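Local coordinates for single-stranded DNA-binding protein WHY1, chloroplastic (Solanum tuberosum, PDB 1L3A), which binds single-stranded DNA as a homotetramer and activates transcription of the pathogenesis-related gene PR-10a by recognising an elicitor response element in its promoter, at residues I166-T169 against K170-A174; S212-E215 against L216-N219. One frame throughout, in Å; residues are numbered along the deposited sequence.

Contact 1 of 2, residues I166-T169 against K170-A174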
ATOM      1  N   ILE C 166      23.351 -15.723   2.560  1.00 41.17           N
ATOM      2  CA  ILE C 166      22.065 -16.391   2.390  1.00 37.82           C
ATOM      3  C   ILE C 166      21.344 -15.893   1.136  1.00 36.26           C
ATOM      4  O   ILE C 166      21.167 -14.692   0.943  1.00 35.70           O
ATOM      5  CB  ILE C 166      21.148 -16.226   3.652  1.00 38.91           C
ATOM      6  CG1 ILE C 166      20.001 -17.236   3.585  1.00 37.50           C
ATOM      7  CG2 ILE C 166      20.559 -14.818   3.728  1.00 37.92           C
ATOM      8  CD1 ILE C 166      19.124 -17.242   4.809  1.00 35.29           C
ATOM      9  N   PRO C 167      20.943 -16.818   0.250  1.00 34.33           N
ATOM     10  CA  PRO C 167      20.243 -16.418  -0.977  1.00 35.01           C
ATOM     11  C   PRO C 167      18.750 -16.186  -0.701  1.00 35.36           C
ATOM     12  O   PRO C 167      18.129 -16.911   0.078  1.00 36.04           O
ATOM     13  CB  PRO C 167      20.474 -17.611  -1.904  1.00 33.39           C
ATOM     14  CG  PRO C 167      20.370 -18.781  -0.924  1.00 33.81           C
ATOM     15  CD  PRO C 167      21.181 -18.276   0.272  1.00 34.07           C
ATOM     16  N   VAL C 168      18.182 -15.173  -1.339  1.00 33.20           N
ATOM     17  CA  VAL C 168      16.768 -14.851  -1.165  1.00 34.16           C
ATOM     18  C   VAL C 168      16.101 -14.882  -2.536  1.00 34.39           C
ATOM     19  O   VAL C 168      16.431 -14.083  -3.405  1.00 34.45           O
ATOM     20  CB  VAL C 168      16.599 -13.448  -0.536  1.00 34.71           C
ATOM     21  CG1 VAL C 168      15.125 -13.132  -0.363  1.00 33.55           C
ATOM     22  CG2 VAL C 168      17.328 -13.397   0.820  1.00 31.69           C
ATOM     23  N   THR C 169      15.176 -15.811  -2.740  1.00 34.10           N
ATOM     24  CA  THR C 169      14.510 -15.911  -4.035  1.00 36.76           C
ATOM     25  C   THR C 169      13.688 -14.659  -4.322  1.00 36.97           C
ATOM     26  O   THR C 169      13.400 -13.866  -3.424  1.00 36.45           O
ATOM     27  CB  THR C 169      13.566 -17.117  -4.091  1.00 38.07           C
ATOM     28  OG1 THR C 169      12.461 -16.894  -3.205  1.00 34.95           O
ATOM     29  CG2 THR C 169      14.306 -18.390  -3.655  1.00 37.43           C
ATOM     30  N   LYS C 170      13.326 -14.482  -5.582  1.00 35.10           N
ATOM     31  CA  LYS C 170      12.532 -13.341  -5.969  1.00 36.28           C
ATOM     32  C   LYS C 170      11.241 -13.336  -5.132  1.00 35.14           C
ATOM     33  O   LYS C 170      10.786 -12.284  -4.692  1.00 34.47           O
ATOM     34  CB  LYS C 170      12.196 -13.428  -7.459  1.00 39.61           C
ATOM     35  CG  LYS C 170      11.306 -12.301  -7.966  1.00 44.23           C
ATOM     36  CD  LYS C 170      10.815 -12.571  -9.380  1.00 46.50           C
ATOM     37  CE  LYS C 170      10.094 -11.352  -9.950  1.00 50.19           C
ATOM     38  NZ  LYS C 170       9.573 -11.596 -11.338  1.00 55.54           N
ATOM     39  N   ALA C 171      10.673 -14.519  -4.908  1.00 31.05           N
ATOM     40  CA  ALA C 171       9.431 -14.646  -4.151  1.00 32.37           C
ATOM     41  C   ALA C 171       9.579 -14.170  -2.703  1.00 34.58           C
ATOM     42  O   ALA C 171       8.724 -13.445  -2.200  1.00 34.97           O
ATOM     43  CB  ALA C 171       8.952 -16.098  -4.171  1.00 29.47           C
ATOM     44  N   GLU C 172      10.655 -14.594  -2.043  1.00 32.87           N
ATOM     45  CA  GLU C 172      10.911 -14.219  -0.661  1.00 32.48           C
ATOM     46  C   GLU C 172      11.184 -12.736  -0.545  1.00 31.15           C
ATOM     47  O   GLU C 172      10.842 -12.117   0.450  1.00 29.81           O
ATOM     48  CB  GLU C 172      12.095 -15.012  -0.111  1.00 32.79           C
ATOM     49  CG  GLU C 172      11.854 -16.505  -0.161  1.00 37.15           C
ATOM     50  CD  GLU C 172      13.109 -17.336   0.050  1.00 37.90           C
ATOM     51  OE1 GLU C 172      14.188 -16.949  -0.456  1.00 39.82           O
ATOM     52  OE2 GLU C 172      13.004 -18.394   0.701  1.00 40.82           O
ATOM     53  N   PHE C 173      11.795 -12.162  -1.569  1.00 32.52           N
ATOM     54  CA  PHE C 173      12.082 -10.739  -1.552  1.00 33.11           C
ATOM     55  C   PHE C 173      10.784  -9.911  -1.604  1.00 32.54           C
ATOM     56  O   PHE C 173      10.688  -8.845  -0.994  1.00 31.83           O
ATOM     57  CB  PHE C 173      12.961 -10.382  -2.742  1.00 34.58           C
ATOM     58  CG  PHE C 173      13.743  -9.135  -2.551  1.00 35.88           C
ATOM     59  CD1 PHE C 173      14.860  -9.122  -1.720  1.00 38.76           C
ATOM     60  CD2 PHE C 173      13.364  -7.967  -3.200  1.00 38.67           C
ATOM     61  CE1 PHE C 173      15.603  -7.951  -1.537  1.00 41.50           C
ATOM     62  CE2 PHE C 173      14.090  -6.790  -3.029  1.00 41.72           C
ATOM     63  CZ  PHE C 173      15.214  -6.780  -2.195  1.00 42.13           C
ATOM     64  N   ALA C 174       9.796 -10.410  -2.342  1.00 32.24           N
ATOM     65  CA  ALA C 174       8.511  -9.728  -2.468  1.00 32.27           C
ATOM     66  C   ALA C 174       7.785  -9.743  -1.123  1.00 32.82           C
ATOM     67  O   ALA C 174       7.057  -8.809  -0.801  1.00 33.62           O
ATOM     68  CB  ALA C 174       7.654 -10.403  -3.535  1.00 31.19           C
TER
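Two first torsions turn T169 and E172 toward each other at the junction of strand and helix: with chi1 68°, T169 places OG1 between its own backbone N and carbonyl carbon, while chi1 -59° at E172 sets CG beside the backbone N and lets the extended chain run back to the strand end. The two side chains cross, OG1 of T169 lying 3.1 Å from CG of E172. Each then caps the other's backbone. E172 N donates to T169 OG1 at 3.1 Å and nearly straight, and T169 N donates to E172 OE1 at 2.7 Å, reaching the carboxylate oxygen from its anti side, 25° out of plane. OE1 also takes a salt bridge from K46, whose NZ bonds P167 O as well, so a loop lysine probably steadies the capping carboxylate. The first helical turn closes where F173 N meets T169 O at 3.0 Å. Next to the polar pair, V168 CG1 packs 3.6 Å from E172 CB and sits at the edge of the F173 ring; both V168 and F173 also touch F149 of the neighbouring strand. K170 leaves the contact, and its NZ bonds S109 O of the second subunit. With T169 as N-cap and E172 three residues on, this is a capping box, here starting helix 170-188 directly from the last strand of a Whirly β-sheet.

Contact 2 of 2, residues S212-E215 against L216-N219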
ATOM      1  N   SER C 212      -6.210  25.504   2.378  1.00 96.57           N
ATOM      2  CA  SER C 212      -5.763  25.150   1.035  1.00 95.47           C
ATOM      3  C   SER C 212      -5.463  26.416   0.248  1.00 94.44           C
ATOM      4  O   SER C 212      -5.356  26.384  -0.980  1.00 95.23           O
ATOM      5  CB  SER C 212      -6.845  24.345   0.307  1.00 95.94           C
ATOM      6  OG  SER C 212      -7.982  25.151   0.044  1.00 96.42           O
ATOM      7  N   GLY C 213      -5.335  27.530   0.961  1.00 92.30           N
ATOM      8  CA  GLY C 213      -5.059  28.791   0.297  1.00 89.50           C
ATOM      9  C   GLY C 213      -3.665  29.324   0.581  1.00 87.14           C
ATOM     10  O   GLY C 213      -3.449  30.539   0.570  1.00 87.92           O
ATOM     11  N   ALA C 214      -2.714  28.424   0.835  1.00 83.04           N
ATOM     12  CA  ALA C 214      -1.348  28.834   1.119  1.00 77.46           C
ATOM     13  C   ALA C 214      -1.348  29.705   2.374  1.00 73.52           C
ATOM     14  O   ALA C 214      -0.410  30.465   2.622  1.00 71.26           O
ATOM     15  CB  ALA C 214      -0.791  29.610  -0.069  1.00 77.40           C
ATOM     16  N   GLU C 215      -2.415  29.579   3.160  1.00 70.82           N
ATOM     17  CA  GLU C 215      -2.572  30.344   4.392  1.00 69.40           C
ATOM     18  C   GLU C 215      -1.874  29.682   5.577  1.00 66.12           C
ATOM     19  O   GLU C 215      -2.004  30.127   6.721  1.00 66.11           O
ATOM     20  CB  GLU C 215      -4.056  30.504   4.717  1.00 71.46           C
ATOM     21  CG  GLU C 215      -4.759  29.177   4.944  1.00 75.96           C
ATOM     22  CD  GLU C 215      -6.180  29.336   5.458  1.00 79.24           C
ATOM     23  OE1 GLU C 215      -6.364  29.982   6.512  1.00 80.24           O
ATOM     24  OE2 GLU C 215      -7.112  28.810   4.809  1.00 81.71           O
ATOM     25  N   LEU C 216      -1.145  28.610   5.304  1.00 62.05           N
ATOM     26  CA  LEU C 216      -0.443  27.906   6.364  1.00 58.94           C
ATOM     27  C   LEU C 216       1.041  27.875   6.062  1.00 56.67           C
ATOM     28  O   LEU C 216       1.804  27.187   6.744  1.00 56.85           O
ATOM     29  CB  LEU C 216      -0.960  26.472   6.471  1.00 59.88           C
ATOM     30  CG  LEU C 216      -2.470  26.286   6.586  1.00 58.42           C
ATOM     31  CD1 LEU C 216      -2.777  24.809   6.638  1.00 57.82           C
ATOM     32  CD2 LEU C 216      -2.991  26.992   7.825  1.00 56.76           C
ATOM     33  N   GLU C 217       1.447  28.624   5.042  1.00 53.03           N
ATOM     34  CA  GLU C 217       2.843  28.652   4.631  1.00 52.31           C
ATOM     35  C   GLU C 217       3.580  29.943   4.968  1.00 51.23           C
ATOM     36  O   GLU C 217       4.770  30.060   4.698  1.00 51.05           O
ATOM     37  CB  GLU C 217       2.933  28.412   3.124  1.00 53.89           C
ATOM     38  CG  GLU C 217       2.301  27.103   2.649  1.00 55.02           C
ATOM     39  CD  GLU C 217       2.303  26.944   1.128  1.00 56.07           C
ATOM     40  OE1 GLU C 217       1.961  25.847   0.640  1.00 53.46           O
ATOM     41  OE2 GLU C 217       2.638  27.920   0.421  1.00 56.33           O
ATOM     42  N   TRP C 218       2.898  30.909   5.572  1.00 50.23           N
ATOM     43  CA  TRP C 218       3.558  32.172   5.865  1.00 49.45           C
ATOM     44  C   TRP C 218       3.557  32.644   7.314  1.00 51.56           C
ATOM     45  O   TRP C 218       3.592  33.855   7.568  1.00 49.62           O
ATOM     46  CB  TRP C 218       2.971  33.266   4.972  1.00 45.18           C
ATOM     47  CG  TRP C 218       3.051  32.945   3.492  1.00 44.12           C
ATOM     48  CD1 TRP C 218       2.117  32.296   2.738  1.00 41.75           C
ATOM     49  CD2 TRP C 218       4.135  33.264   2.600  1.00 40.81           C
ATOM     50  NE1 TRP C 218       2.546  32.196   1.430  1.00 39.94           N
ATOM     51  CE2 TRP C 218       3.780  32.781   1.318  1.00 39.89           C
ATOM     52  CE3 TRP C 218       5.367  33.912   2.762  1.00 39.85           C
ATOM     53  CZ2 TRP C 218       4.621  32.926   0.201  1.00 40.59           C
ATOM     54  CZ3 TRP C 218       6.210  34.060   1.646  1.00 43.60           C
ATOM     55  CH2 TRP C 218       5.827  33.567   0.381  1.00 40.41           C
ATOM     56  N   ASN C 219       3.527  31.708   8.260  1.00 52.20           N
ATOM     57  CA  ASN C 219       3.544  32.073   9.674  1.00 53.04           C
ATOM     58  C   ASN C 219       2.444  33.060  10.028  1.00 53.20           C
ATOM     59  O   ASN C 219       2.539  33.758  11.038  1.00 53.98           O
ATOM     60  CB  ASN C 219       4.885  32.705  10.037  1.00 56.09           C
ATOM     61  CG  ASN C 219       5.913  31.692  10.455  1.00 59.13           C
ATOM     62  OD1 ASN C 219       5.877  31.192  11.585  1.00 61.22           O
ATOM     63  ND2 ASN C 219       6.838  31.373   9.550  1.00 57.81           N
TER
HETATM   64  O   HOH W   1       0.327  31.837   6.777  1.00 57.72           O
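The backbone from A214 to W218 coils loosely without regular helix or strand, A214 having positive phi (61°), the next four residues negative phi, and E215 to E217 psi close to zero, which carries the carbonyl of A214 round to the indole of W218. That carbonyl is the centre of the contact. A214 O lies in the plane of the ring at its edge, 3.1 Å from W218 CD1, so the oxygen faces the C-H side of the five-membered ring. In W218, chi1 -56° and chi2 90° bring this edge to the carbonyl. E217 extends past the same residue, OE2 coming 3.9 Å from the methyl CB of A214. Its other oxygen, OE1, is taken by H120 and the amide of S98, both of the third subunit. E215 and L216 lie side by side and point the same way: CG of the glutamate comes 4.0 Å from CD2 of the leucine, which also rests 3.5 Å from E215 O. A water bridges the turn, accepting from W218 N at 3.0 Å and donating weakly to E215 O. The indole has partners beyond the turn as well, a cation-pi contact with K134 of the third subunit and an edge-to-face contact with H225 of the C-terminal histidine tag. Within the turn, then, the direct contacts are van der Waals and weakly polar, while the firmer polar bonds of E217 run to another chain. This chemistry suggests that the segment is held mainly by the subunit it lies against, the carbonyl-indole contact and the bridging water probably adding to it.

Following the chain from its N terminus, the first four-stranded antiparallel sheet is followed by the second, which ends in strand 161-169; contact 1 joins the end of that strand to the start of helix 170-188. The chain then passes through that helix and the short helix 190-194, and residues 201-211 are not modelled before contact 2 in the C-terminal tail. Each contact closes a local turn between adjoining segments; they follow in series, neither nested nor crossed. The centres of contacts 1 and 2 are about 46 Å apart. Contact 1 joins sheet to helix beside the second subunit, whereas 212-219 lies against the third, so the two turns meet different neighbours in the tetramer.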